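Local coordinates for protein cytokinin riboside 5'-monophosphate phosphoribohydrolase (Corynebacterium glutamicum, PDB 5WQ3) that belongs to a family of Rossmann-like alpha/beta proteins in the SLOG clan, each chain built around a central parallel beta-sheet, at residues C[65-70]-C[102-107]; C[59-64]-C[156-161]; C[195-200]-C[236-241]; C[70-75]-C[164-169]. All coordinates share one frame; numbering follows the deposited sequence.

Contact 1: C[65-70]-C[102-107]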
loop_
_atom_site.group_PDB
_atom_site.type_symbol
_atom_site.label_atom_id
_atom_site.label_comp_id
_atom_site.label_asym_id
_atom_site.label_seq_id
_atom_site.Cartn_x
_atom_site.Cartn_y
_atom_site.Cartn_z
ATOM N N HIS C 65 64.192 14.910 21.877
ATOM C CA HIS C 65 65.372 15.325 22.631
ATOM C C HIS C 65 66.640 15.056 21.828
ATOM O O HIS C 65 67.570 15.861 21.807
ATOM C CB HIS C 65 65.508 14.537 23.947
ATOM C CG HIS C 65 66.716 14.910 24.706
ATOM N ND1 HIS C 65 66.916 16.189 25.197
ATOM C CD2 HIS C 65 67.832 14.204 25.011
ATOM C CE1 HIS C 65 68.098 16.252 25.790
ATOM N NE2 HIS C 65 68.674 15.063 25.690
ATOM N N GLU C 66 66.691 13.911 21.205
ATOM C CA GLU C 66 67.900 13.509 20.510
ATOM C C GLU C 66 68.053 14.017 19.082
ATOM O O GLU C 66 68.987 13.632 18.373
ATOM C CB GLU C 66 67.994 12.001 20.536
ATOM C CG GLU C 66 67.976 11.496 21.993
ATOM C CD GLU C 66 68.482 10.085 22.136
ATOM O OE1 GLU C 66 68.680 9.397 21.091
ATOM O OE2 GLU C 66 68.685 9.676 23.309
ATOM N N MET C 67 67.165 14.871 18.642
ATOM C CA MET C 67 67.150 15.290 17.211
ATOM C C MET C 67 68.523 15.770 16.754
ATOM O O MET C 67 69.222 16.486 17.450
ATOM C CB MET C 67 66.140 16.416 16.966
ATOM C CG MET C 67 64.707 16.035 16.760
ATOM S SD MET C 67 64.329 15.234 15.168
ATOM C CE MET C 67 64.554 16.480 13.927
ATOM N N PRO C 68 68.912 15.371 15.560
ATOM C CA PRO C 68 70.056 15.990 14.920
ATOM C C PRO C 68 69.699 17.405 14.402
ATOM O O PRO C 68 68.563 17.826 14.467
ATOM C CB PRO C 68 70.276 15.077 13.700
ATOM C CG PRO C 68 68.878 14.625 13.347
ATOM C CD PRO C 68 68.216 14.417 14.676
ATOM N N LYS C 69 70.672 18.114 13.860
ATOM C CA LYS C 69 70.386 19.440 13.324
ATOM C C LYS C 69 69.222 19.386 12.296
ATOM O O LYS C 69 69.056 18.402 11.571
ATOM C CB LYS C 69 71.664 20.073 12.783
ATOM C CG LYS C 69 72.077 19.493 11.445
ATOM C CD LYS C 69 73.280 20.328 10.971
ATOM C CE LYS C 69 74.012 19.616 9.875
ATOM N NZ LYS C 69 75.263 20.366 9.680
ATOM N N ALA C 70 68.395 20.433 12.267
ATOM C CA ALA C 70 67.103 20.404 11.609
ATOM C C ALA C 70 66.646 21.764 11.159
ATOM O O ALA C 70 66.997 22.767 11.797
ATOM C CB ALA C 70 66.058 19.764 12.526
ATOM N N ALA C 102 67.921 17.324 9.121
ATOM C CA ALA C 102 66.536 16.804 9.225
ATOM C C ALA C 102 65.554 17.867 8.760
ATOM O O ALA C 102 65.836 19.040 8.874
ATOM C CB ALA C 102 66.215 16.402 10.673
ATOM N N VAL C 103 64.418 17.444 8.198
ATOM C CA VAL C 103 63.415 18.331 7.689
ATOM C C VAL C 103 62.166 18.066 8.505
ATOM O O VAL C 103 61.695 16.911 8.545
ATOM C CB VAL C 103 63.162 18.040 6.224
ATOM C CG1 VAL C 103 61.926 18.750 5.707
ATOM C CG2 VAL C 103 64.416 18.401 5.422
ATOM N N VAL C 104 61.702 19.095 9.185
ATOM C CA VAL C 104 60.556 19.065 10.074
ATOM C C VAL C 104 59.429 19.889 9.472
ATOM O O VAL C 104 59.662 21.058 9.056
ATOM C CB VAL C 104 60.905 19.707 11.407
ATOM C CG1 VAL C 104 59.763 19.604 12.421
ATOM C CG2 VAL C 104 62.150 19.068 11.954
ATOM N N THR C 105 58.212 19.301 9.445
ATOM C CA THR C 105 57.022 20.038 8.979
ATOM C C THR C 105 55.874 19.878 9.940
ATOM O O THR C 105 55.918 19.028 10.806
ATOM C CB THR C 105 56.505 19.498 7.668
ATOM O OG1 THR C 105 56.078 18.123 7.849
ATOM C CG2 THR C 105 57.532 19.596 6.622
ATOM N N GLY C 106 54.775 20.604 9.699
ATOM C CA GLY C 106 53.504 20.294 10.331
ATOM C C GLY C 106 52.825 18.960 9.991
ATOM O O GLY C 106 51.743 18.688 10.521
ATOM N N GLY C 107 53.430 18.156 9.102
ATOM C CA GLY C 107 52.990 16.775 8.819
ATOM C C GLY C 107 51.656 16.610 8.058
ATOM O O GLY C 107 51.187 15.552 7.957
#
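Met67 reaches across to the start of strand 102-105, its terminal CE lying 3.7 Å from Ala102 CB and 4.0 Å from Val104 CG2. Its side chain is bent at both chi2 and chi3 (-72° and -68°), and this double bend turns the thioether back so that the methyl, rather than the sulfur, meets the strand. Ala102 and Val104 are two residues apart and therefore present their side chains to the same face, where Ala70 joins them: its CB sits 3.8 Å from Ala102 CB and 4.0 Å from Val104 CG2. One branch of Val104 thus touches both Met67 and Ala70. Pro68 adds a looser touch at the margin, where the CG corner of its ring approaches Ala102 CB. The backbones are joined by Ala102 N, which donates a hydrogen bond to Lys69 O over 2.9 Å, and a CA-H...O contact of 3.3 Å runs from Ala70 CA to Ala102 O. Leu125 and Val127 pack against Met67 as well, extending the apolar patch to the next strand. Ala70 and Ala102 form a parallel bridge, and helix 84-98 links their two strands through a beta-alpha-beta crossover, the building unit of a Rossmann-like sheet.

Contact 2: C[59-64]-C[156-161]. With EDO (1,2-ethanediol), chain L.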
loop_
_atom_site.group_PDB
_atom_site.type_symbol
_atom_site.label_atom_id
_atom_site.label_comp_id
_atom_site.label_asym_id
_atom_site.label_seq_id
_atom_site.Cartn_x
_atom_site.Cartn_y
_atom_site.Cartn_z
ATOM N N ALA C 59 55.966 14.306 26.212
ATOM C CA ALA C 59 56.100 13.418 25.055
ATOM C C ALA C 59 56.876 14.041 23.898
ATOM O O ALA C 59 57.657 13.344 23.191
ATOM C CB ALA C 59 54.707 13.007 24.535
ATOM N N GLY C 60 56.681 15.337 23.724
ATOM C CA GLY C 60 57.384 16.043 22.655
ATOM C C GLY C 60 58.873 16.196 23.019
ATOM O O GLY C 60 59.755 15.860 22.198
ATOM N N PHE C 61 59.167 16.588 24.270
ATOM C CA PHE C 61 60.552 16.816 24.720
ATOM C C PHE C 61 61.283 15.456 24.709
ATOM O O PHE C 61 62.430 15.340 24.287
ATOM C CB PHE C 61 60.682 17.456 26.140
ATOM C CG PHE C 61 60.197 18.889 26.253
ATOM C CD1 PHE C 61 59.838 19.661 25.120
ATOM C CD2 PHE C 61 60.110 19.476 27.506
ATOM C CE1 PHE C 61 59.399 20.941 25.263
ATOM C CE2 PHE C 61 59.678 20.780 27.663
ATOM C CZ PHE C 61 59.315 21.535 26.521
ATOM N N ASP C 62 60.579 14.415 25.139
ATOM C CA ASP C 62 61.121 13.088 25.146
ATOM C C ASP C 62 61.456 12.520 23.773
ATOM O O ASP C 62 62.525 12.018 23.572
ATOM C CB ASP C 62 60.166 12.144 25.871
ATOM C CG ASP C 62 60.901 10.960 26.416
ATOM O OD1 ASP C 62 61.842 11.131 27.195
ATOM O OD2 ASP C 62 60.640 9.880 25.943
ATOM N N ALA C 63 60.550 12.633 22.840
ATOM C CA ALA C 63 60.716 12.094 21.506
ATOM C C ALA C 63 61.727 12.883 20.645
ATOM O O ALA C 63 62.281 12.335 19.707
ATOM C CB ALA C 63 59.387 12.134 20.795
ATOM N N LEU C 64 61.863 14.180 20.890
ATOM C CA LEU C 64 62.692 15.036 19.999
ATOM C C LEU C 64 63.995 15.395 20.652
ATOM O O LEU C 64 64.870 16.065 20.074
ATOM C CB LEU C 64 61.939 16.306 19.643
ATOM C CG LEU C 64 60.627 16.076 18.927
ATOM C CD1 LEU C 64 59.852 17.381 18.707
ATOM C CD2 LEU C 64 60.907 15.441 17.583
ATOM N N LYS C 156 53.918 24.416 18.551
ATOM C CA LYS C 156 54.749 25.566 18.100
ATOM C C LYS C 156 56.050 25.667 18.895
ATOM O O LYS C 156 57.073 26.059 18.352
ATOM C CB LYS C 156 53.986 26.899 18.193
ATOM C CG LYS C 156 52.904 27.193 17.138
ATOM C CD LYS C 156 52.051 28.393 17.636
ATOM C CE LYS C 156 51.642 29.371 16.531
ATOM N NZ LYS C 156 51.193 30.705 17.070
ATOM N N THR C 157 56.042 25.323 20.187
ATOM C CA THR C 157 57.240 25.272 20.924
ATOM C C THR C 157 58.258 24.270 20.314
ATOM O O THR C 157 59.454 24.563 20.329
ATOM C CB THR C 157 56.931 24.843 22.388
ATOM O OG1 THR C 157 55.996 25.786 22.921
ATOM C CG2 THR C 157 58.108 24.905 23.233
ATOM N N MET C 158 57.796 23.093 19.847
ATOM C CA MET C 158 58.682 22.047 19.386
ATOM C C MET C 158 59.422 22.529 18.147
ATOM O O MET C 158 60.597 22.215 17.995
ATOM C CB MET C 158 57.921 20.794 19.042
ATOM C CG MET C 158 57.105 20.110 20.144
ATOM S SD MET C 158 58.021 19.870 21.610
ATOM C CE MET C 158 56.688 19.829 22.831
ATOM N N PHE C 159 58.779 23.330 17.292
ATOM C CA PHE C 159 59.484 23.847 16.079
ATOM C C PHE C 159 60.669 24.736 16.428
ATOM O O PHE C 159 61.736 24.621 15.799
ATOM C CB PHE C 159 58.541 24.608 15.157
ATOM C CG PHE C 159 57.432 23.775 14.550
ATOM C CD1 PHE C 159 57.687 22.615 13.897
ATOM C CD2 PHE C 159 56.119 24.198 14.629
ATOM C CE1 PHE C 159 56.670 21.882 13.308
ATOM C CE2 PHE C 159 55.078 23.466 14.021
ATOM C CZ PHE C 159 55.355 22.294 13.377
ATOM N N LEU C 160 60.517 25.586 17.460
ATOM C CA LEU C 160 61.546 26.498 17.865
ATOM C C LEU C 160 62.623 25.794 18.656
ATOM O O LEU C 160 63.787 26.139 18.560
ATOM C CB LEU C 160 60.989 27.654 18.713
ATOM C CG LEU C 160 60.160 28.688 17.929
ATOM C CD1 LEU C 160 59.328 29.569 18.875
ATOM C CD2 LEU C 160 61.110 29.510 17.045
ATOM N N LYS C 161 62.235 24.835 19.475
ATOM C CA LYS C 161 63.214 24.181 20.357
ATOM C C LYS C 161 64.101 23.148 19.603
ATOM O O LYS C 161 65.251 22.981 19.974
ATOM C CB LYS C 161 62.483 23.459 21.533
ATOM C CG LYS C 161 63.430 23.024 22.656
ATOM C CD LYS C 161 62.667 22.405 23.819
ATOM C CE LYS C 161 63.624 21.985 24.923
ATOM N NZ LYS C 161 62.932 21.161 25.944
HETATM C C1 EDO L . 56.103 28.845 20.845
HETATM O O1 EDO L . 56.860 28.918 22.035
HETATM C C2 EDO L . 55.403 30.166 20.682
HETATM O O2 EDO L . 54.007 29.938 20.770
#
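In Lys161 a chi1 of -167° sends CG away from the main-chain nitrogen, and the side chain stays extended beyond it, which carries NZ across to the ring of Phe61. The ammonium group ends over the middle of one ring face, 3.3 Å from the centroid and only 4° off the ring normal, a cation-pi contact with all six ring carbons at similar range. The methylene CD comes along with it, 3.9 Å from Phe61 CE1. Met158 takes a different course: a bend at chi2 swings its thioether toward helix 46-64, with SD beside the edge of the Phe61 ring, 5.1 Å from the centroid, in a Met-aromatic contact. Its CE lies 3.8 Å from Phe61 CE1 and 3.9 Å from Gly60 CA, so the methyl rests directly on the bare backbone of the glycine. Nearer its root, Met158 CB meets Leu64 CD1 at 3.9 Å. The short helical segments cross at -30°, their axes 10.6 Å apart. A 1,2-ethanediol molecule, probably from the crystallisation liquor, makes a weak hydrogen bond to Thr157 OG1. On the sheet beside the helix pair, Leu64 and Met158 both rest on Leu129 of strand 126-131, Met158 also touches Phe149 of strand 145-149, and Tyr162 packs against Phe61 and Leu64.

Contact 3: C[195-200]-C[236-241]. With PGE (triethylene glycol), chain M.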
loop_
_atom_site.group_PDB
_atom_site.type_symbol
_atom_site.label_atom_id
_atom_site.label_comp_id
_atom_site.label_asym_id
_atom_site.label_seq_id
_atom_site.Cartn_x
_atom_site.Cartn_y
_atom_site.Cartn_z
ATOM N N PRO C 195 68.389 31.262 10.991
ATOM C CA PRO C 195 68.067 31.910 9.700
ATOM C C PRO C 195 66.622 31.665 9.243
ATOM O O PRO C 195 65.982 30.657 9.577
ATOM C CB PRO C 195 69.099 31.304 8.742
ATOM C CG PRO C 195 69.489 30.025 9.379
ATOM C CD PRO C 195 69.474 30.308 10.844
ATOM N N ILE C 196 66.101 32.606 8.456
ATOM C CA ILE C 196 64.728 32.605 8.119
ATOM C C ILE C 196 64.727 32.872 6.644
ATOM O O ILE C 196 65.311 33.886 6.195
ATOM C CB ILE C 196 63.944 33.721 8.841
ATOM C CG1 ILE C 196 63.982 33.534 10.378
ATOM C CG2 ILE C 196 62.509 33.746 8.287
ATOM C CD1 ILE C 196 63.463 34.732 11.122
ATOM N N VAL C 197 64.117 31.970 5.901
ATOM C CA VAL C 197 64.120 32.116 4.437
ATOM C C VAL C 197 62.722 32.056 3.886
ATOM O O VAL C 197 61.916 31.207 4.345
ATOM C CB VAL C 197 64.908 30.994 3.747
ATOM C CG1 VAL C 197 64.974 31.265 2.235
ATOM C CG2 VAL C 197 66.290 30.895 4.336
ATOM N N LEU C 198 62.403 32.981 2.943
ATOM C CA LEU C 198 61.106 32.925 2.257
ATOM C C LEU C 198 61.366 32.516 0.803
ATOM O O LEU C 198 62.200 33.120 0.157
ATOM C CB LEU C 198 60.297 34.283 2.340
ATOM C CG LEU C 198 60.231 35.058 3.714
ATOM C CD1 LEU C 198 59.445 36.331 3.610
ATOM C CD2 LEU C 198 59.631 34.243 4.849
ATOM N N ILE C 199 60.631 31.541 0.300
ATOM C CA ILE C 199 60.743 31.063 -1.064
ATOM C C ILE C 199 59.581 31.530 -1.910
ATOM O O ILE C 199 58.481 31.241 -1.604
ATOM C CB ILE C 199 60.745 29.543 -1.118
ATOM C CG1 ILE C 199 61.800 28.960 -0.194
ATOM C CG2 ILE C 199 60.845 29.052 -2.542
ATOM C CD1 ILE C 199 63.215 29.074 -0.634
ATOM N N GLY C 200 59.869 32.206 -3.013
ATOM C CA GLY C 200 58.853 32.718 -3.880
ATOM C C GLY C 200 58.917 34.223 -3.820
ATOM O O GLY C 200 58.339 34.853 -2.960
ATOM N N ASP C 236 69.156 26.262 -3.952
ATOM C CA ASP C 236 70.529 26.088 -3.497
ATOM C C ASP C 236 71.040 27.290 -2.729
ATOM O O ASP C 236 71.774 27.172 -1.768
ATOM C CB ASP C 236 71.443 25.850 -4.670
ATOM C CG ASP C 236 71.228 24.541 -5.292
ATOM O OD1 ASP C 236 71.148 23.502 -4.590
ATOM O OD2 ASP C 236 71.149 24.549 -6.517
ATOM N N GLN C 237 70.686 28.490 -3.176
ATOM C CA GLN C 237 71.010 29.651 -2.386
ATOM C C GLN C 237 70.359 29.616 -1.010
ATOM O O GLN C 237 70.953 30.160 -0.069
ATOM C CB GLN C 237 70.520 30.932 -3.044
ATOM C CG GLN C 237 70.907 32.199 -2.344
ATOM C CD GLN C 237 70.292 33.427 -3.019
ATOM O OE1 GLN C 237 69.352 33.298 -3.799
ATOM N NE2 GLN C 237 70.820 34.599 -2.725
ATOM N N ALA C 238 69.108 29.153 -0.930
ATOM C CA ALA C 238 68.407 29.086 0.365
ATOM C C ALA C 238 69.203 28.240 1.299
ATOM O O ALA C 238 69.444 28.613 2.461
ATOM C CB ALA C 238 67.023 28.461 0.207
ATOM N N VAL C 239 69.634 27.087 0.792
ATOM C CA VAL C 239 70.235 26.070 1.702
ATOM C C VAL C 239 71.633 26.560 2.107
ATOM O O VAL C 239 72.053 26.483 3.268
ATOM C CB VAL C 239 70.242 24.725 0.980
ATOM C CG1 VAL C 239 71.108 23.696 1.663
ATOM C CG2 VAL C 239 68.826 24.279 0.761
ATOM N N LYS C 240 72.356 27.112 1.148
ATOM C CA LYS C 240 73.618 27.798 1.431
ATOM C C LYS C 240 73.527 28.953 2.415
ATOM O O LYS C 240 74.439 29.132 3.194
ATOM C CB LYS C 240 74.271 28.329 0.109
ATOM C CG LYS C 240 75.723 28.732 0.297
ATOM C CD LYS C 240 76.331 29.370 -0.985
ATOM C CE LYS C 240 77.872 29.405 -0.898
ATOM N NZ LYS C 240 78.340 30.345 0.146
ATOM N N PHE C 241 72.446 29.739 2.395
ATOM C CA PHE C 241 72.267 30.790 3.368
ATOM C C PHE C 241 72.212 30.156 4.782
ATOM O O PHE C 241 72.794 30.613 5.699
ATOM C CB PHE C 241 70.982 31.478 3.057
ATOM C CG PHE C 241 70.677 32.648 3.932
ATOM C CD1 PHE C 241 71.214 33.900 3.672
ATOM C CD2 PHE C 241 69.781 32.496 5.001
ATOM C CE1 PHE C 241 70.885 35.003 4.470
ATOM C CE2 PHE C 241 69.444 33.558 5.774
ATOM C CZ PHE C 241 69.978 34.835 5.516
HETATM O O4 PGE M . 65.732 37.564 -4.510
HETATM C C6 PGE M . 66.911 36.815 -4.232
HETATM C C5 PGE M . 67.868 37.741 -3.496
HETATM O O3 PGE M . 69.120 37.082 -3.333
#
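Pro195, just ahead of strand 196-199, presses its CB against the Phe241 ring, 3.7 Å from CE2. The CB of Ile196 points away from helix 235-246, and its side chain packs on Leu179, Val182 and Leu183 of helix 173-188; toward Phe241 the residue offers just its carbonyl O, 4.2 Å from CE2. Val197 turns back toward helix 235-246 and divides its two methyls between two partners. With CG1 anti to the backbone N (chi1 -175°), that branch meets Ala238 CB at 4.0 Å while CG2 lies 3.9 Å from Phe241 CD2, the valine and the phenylalanine passing each other in opposite directions. The CB of Ile199 is not aimed at the helix, yet a bend at chi2 (-74°) brings CD1 to within 3.9 Å of Ala238 CB. The small alanine is therefore shared by Val197 and Ile199, and Phe241 by Pro195 and Val197. No hydrogen bond crosses this apolar seam. On the helix, Gln237 NE2 donates to O3 of a triethylene glycol over 3.1 Å, a molecule probably from the crystallisation liquor. The short strand and helix segments run antiparallel at 173°, their axes 9.2 Å apart, as expected where a helix packs along one face of a parallel sheet in a Rossmann-like alpha/beta sandwich.

Contact 4: C[70-75]-C[164-169]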
loop_
_atom_site.group_PDB
_atom_site.type_symbol
_atom_site.label_atom_id
_atom_site.label_comp_id
_atom_site.label_asym_id
_atom_site.label_seq_id
_atom_site.Cartn_x
_atom_site.Cartn_y
_atom_site.Cartn_z
ATOM N N ALA C 70 68.395 20.433 12.267
ATOM C CA ALA C 70 67.103 20.404 11.609
ATOM C C ALA C 70 66.646 21.764 11.159
ATOM O O ALA C 70 66.997 22.767 11.797
ATOM C CB ALA C 70 66.058 19.764 12.526
ATOM N N VAL C 71 65.891 21.762 10.039
ATOM C CA VAL C 71 65.185 22.887 9.529
ATOM C C VAL C 71 63.690 22.577 9.521
ATOM O O VAL C 71 63.299 21.522 9.066
ATOM C CB VAL C 71 65.645 23.178 8.091
ATOM C CG1 VAL C 71 64.906 24.392 7.540
ATOM C CG2 VAL C 71 67.140 23.423 8.122
ATOM N N THR C 72 62.889 23.539 9.947
ATOM C CA THR C 72 61.452 23.481 9.820
ATOM C C THR C 72 61.020 24.170 8.539
ATOM O O THR C 72 61.422 25.255 8.257
ATOM C CB THR C 72 60.685 24.124 11.009
ATOM O OG1 THR C 72 61.040 23.525 12.228
ATOM C CG2 THR C 72 59.206 23.954 10.841
ATOM N N VAL C 73 60.185 23.497 7.786
ATOM C CA VAL C 73 59.598 24.112 6.524
ATOM C C VAL C 73 58.052 24.187 6.699
ATOM O O VAL C 73 57.422 23.226 7.111
ATOM C CB VAL C 73 59.918 23.265 5.262
ATOM C CG1 VAL C 73 59.479 23.982 3.971
ATOM C CG2 VAL C 73 61.401 22.975 5.226
ATOM N N PHE C 74 57.481 25.330 6.356
ATOM C CA PHE C 74 56.072 25.635 6.486
ATOM C C PHE C 74 55.639 26.025 5.065
ATOM O O PHE C 74 56.480 26.446 4.260
ATOM C CB PHE C 74 55.816 26.862 7.387
ATOM C CG PHE C 74 56.142 26.626 8.798
ATOM C CD1 PHE C 74 55.416 25.720 9.516
ATOM C CD2 PHE C 74 57.292 27.196 9.373
ATOM C CE1 PHE C 74 55.740 25.428 10.819
ATOM C CE2 PHE C 74 57.665 26.885 10.670
ATOM C CZ PHE C 74 56.865 26.013 11.403
ATOM N N GLY C 75 54.356 25.850 4.800
ATOM C CA GLY C 75 53.715 26.342 3.577
ATOM C C GLY C 75 52.320 25.764 3.498
ATOM O O GLY C 75 51.978 24.869 4.298
ATOM N N GLN C 164 66.719 24.714 13.910
ATOM C CA GLN C 164 67.585 25.912 14.018
ATOM C C GLN C 164 67.430 26.842 12.787
ATOM O O GLN C 164 68.217 27.731 12.585
ATOM C CB GLN C 164 69.045 25.469 14.132
ATOM C CG GLN C 164 69.320 24.573 15.363
ATOM C CD GLN C 164 68.960 23.108 15.190
ATOM O OE1 GLN C 164 69.319 22.465 14.205
ATOM N NE2 GLN C 164 68.331 22.533 16.227
ATOM N N ALA C 165 66.395 26.648 12.008
ATOM C CA ALA C 165 66.150 27.524 10.856
ATOM C C ALA C 165 64.722 27.272 10.453
ATOM O O ALA C 165 64.196 26.200 10.704
ATOM C CB ALA C 165 67.094 27.180 9.690
ATOM N N PHE C 166 64.068 28.299 9.889
ATOM C CA PHE C 166 62.728 28.219 9.351
ATOM C C PHE C 166 62.809 28.654 7.865
ATOM O O PHE C 166 63.362 29.708 7.550
ATOM C CB PHE C 166 61.757 29.215 10.009
ATOM C CG PHE C 166 61.024 28.722 11.261
ATOM C CD1 PHE C 166 61.371 27.563 11.903
ATOM C CD2 PHE C 166 60.017 29.529 11.834
ATOM C CE1 PHE C 166 60.710 27.177 13.069
ATOM C CE2 PHE C 166 59.359 29.158 12.997
ATOM C CZ PHE C 166 59.716 27.958 13.629
ATOM N N VAL C 167 62.213 27.849 7.010
ATOM C CA VAL C 167 61.961 28.184 5.612
ATOM C C VAL C 167 60.468 28.179 5.329
ATOM O O VAL C 167 59.775 27.238 5.594
ATOM C CB VAL C 167 62.597 27.163 4.677
ATOM C CG1 VAL C 167 62.310 27.522 3.208
ATOM C CG2 VAL C 167 64.070 27.113 4.930
ATOM N N CYS C 168 59.961 29.270 4.774
ATOM C CA CYS C 168 58.524 29.365 4.499
ATOM C C CYS C 168 58.294 29.374 3.018
ATOM O O CYS C 168 58.612 30.363 2.354
ATOM C CB CYS C 168 57.981 30.655 5.097
ATOM S SG CYS C 168 58.073 30.747 6.913
ATOM N N LEU C 169 57.792 28.254 2.506
ATOM C CA LEU C 169 57.153 28.223 1.205
ATOM C C LEU C 169 55.881 29.080 1.254
ATOM O O LEU C 169 55.401 29.525 2.347
ATOM C CB LEU C 169 56.884 26.800 0.740
ATOM C CG LEU C 169 58.062 25.802 0.588
ATOM C CD1 LEU C 169 57.682 24.345 0.593
ATOM C CD2 LEU C 169 58.797 26.071 -0.718
#
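Gln164 and Ala70 open the pairing of two neighbouring parallel strands at the heart of the Rossmann-like sheet. From CB, which lies 4.1 Å from Ala70 O, the glutamine side chain bends at chi2 (81°) and folds back toward the backbone of Ala70. CD stays close to the same carbonyl, and at the tip OE1 accepts the N-H of Ala70 over 3.0 Å. Since Gln164 N in turn donates to Ala70 O, 2.9 Å away, one residue grips both polar backbone atoms of the alanine. Beyond it the parallel pattern takes over: Thr72 N bonds to Ala165 O, Val167 N to Thr72 O and Phe74 N to Val167 O. On the face bearing Val71 and Val73, Val71 CG1 meets Val167 CG2 at 3.9 Å and Val73 CG1 meets Leu169 CD1 at 3.8 Å; Leu92 and Leu96 of helix 84-98 pack on this layer. The other face carries Thr72, whose OG1 is hydrogen-bonded to Ser163 OG, and Phe74. Phe166 is modelled in two conformations; in one of them Phe74 turns its edge to the Phe166 ring face in a T-shaped stack, centroids 5.0 Å apart and planes at 80°, so that contact is less certain. The last backbone link is a bent one: Leu169 N reaches Phe74 O over 2.8 Å with only 131° at the hydrogen.

Overall arrangement
The centre of contact 4 lies about 4 Å from the centre of the chain, and the other three are grouped around it. Contact 1 shares Ala70 with it and continues the sheet, Val104 N to Val71 O at 2.9 Å probably being a hydrogen bond. Across the other strand, contact 3 joins through a probable hydrogen bond from Val197 N to Phe166 O, also 2.9 Å. Contact 2 is tied in by Phe159, whose ring packs on Thr72 and Phe74 of contact 4 and on Val104 of contact 1. Contacts 2 and 3 lie on opposite sides of the chain's centre, their own centres about 23 Å apart; ethanediol sits at contact 2 and triethylene glycol at contact 3.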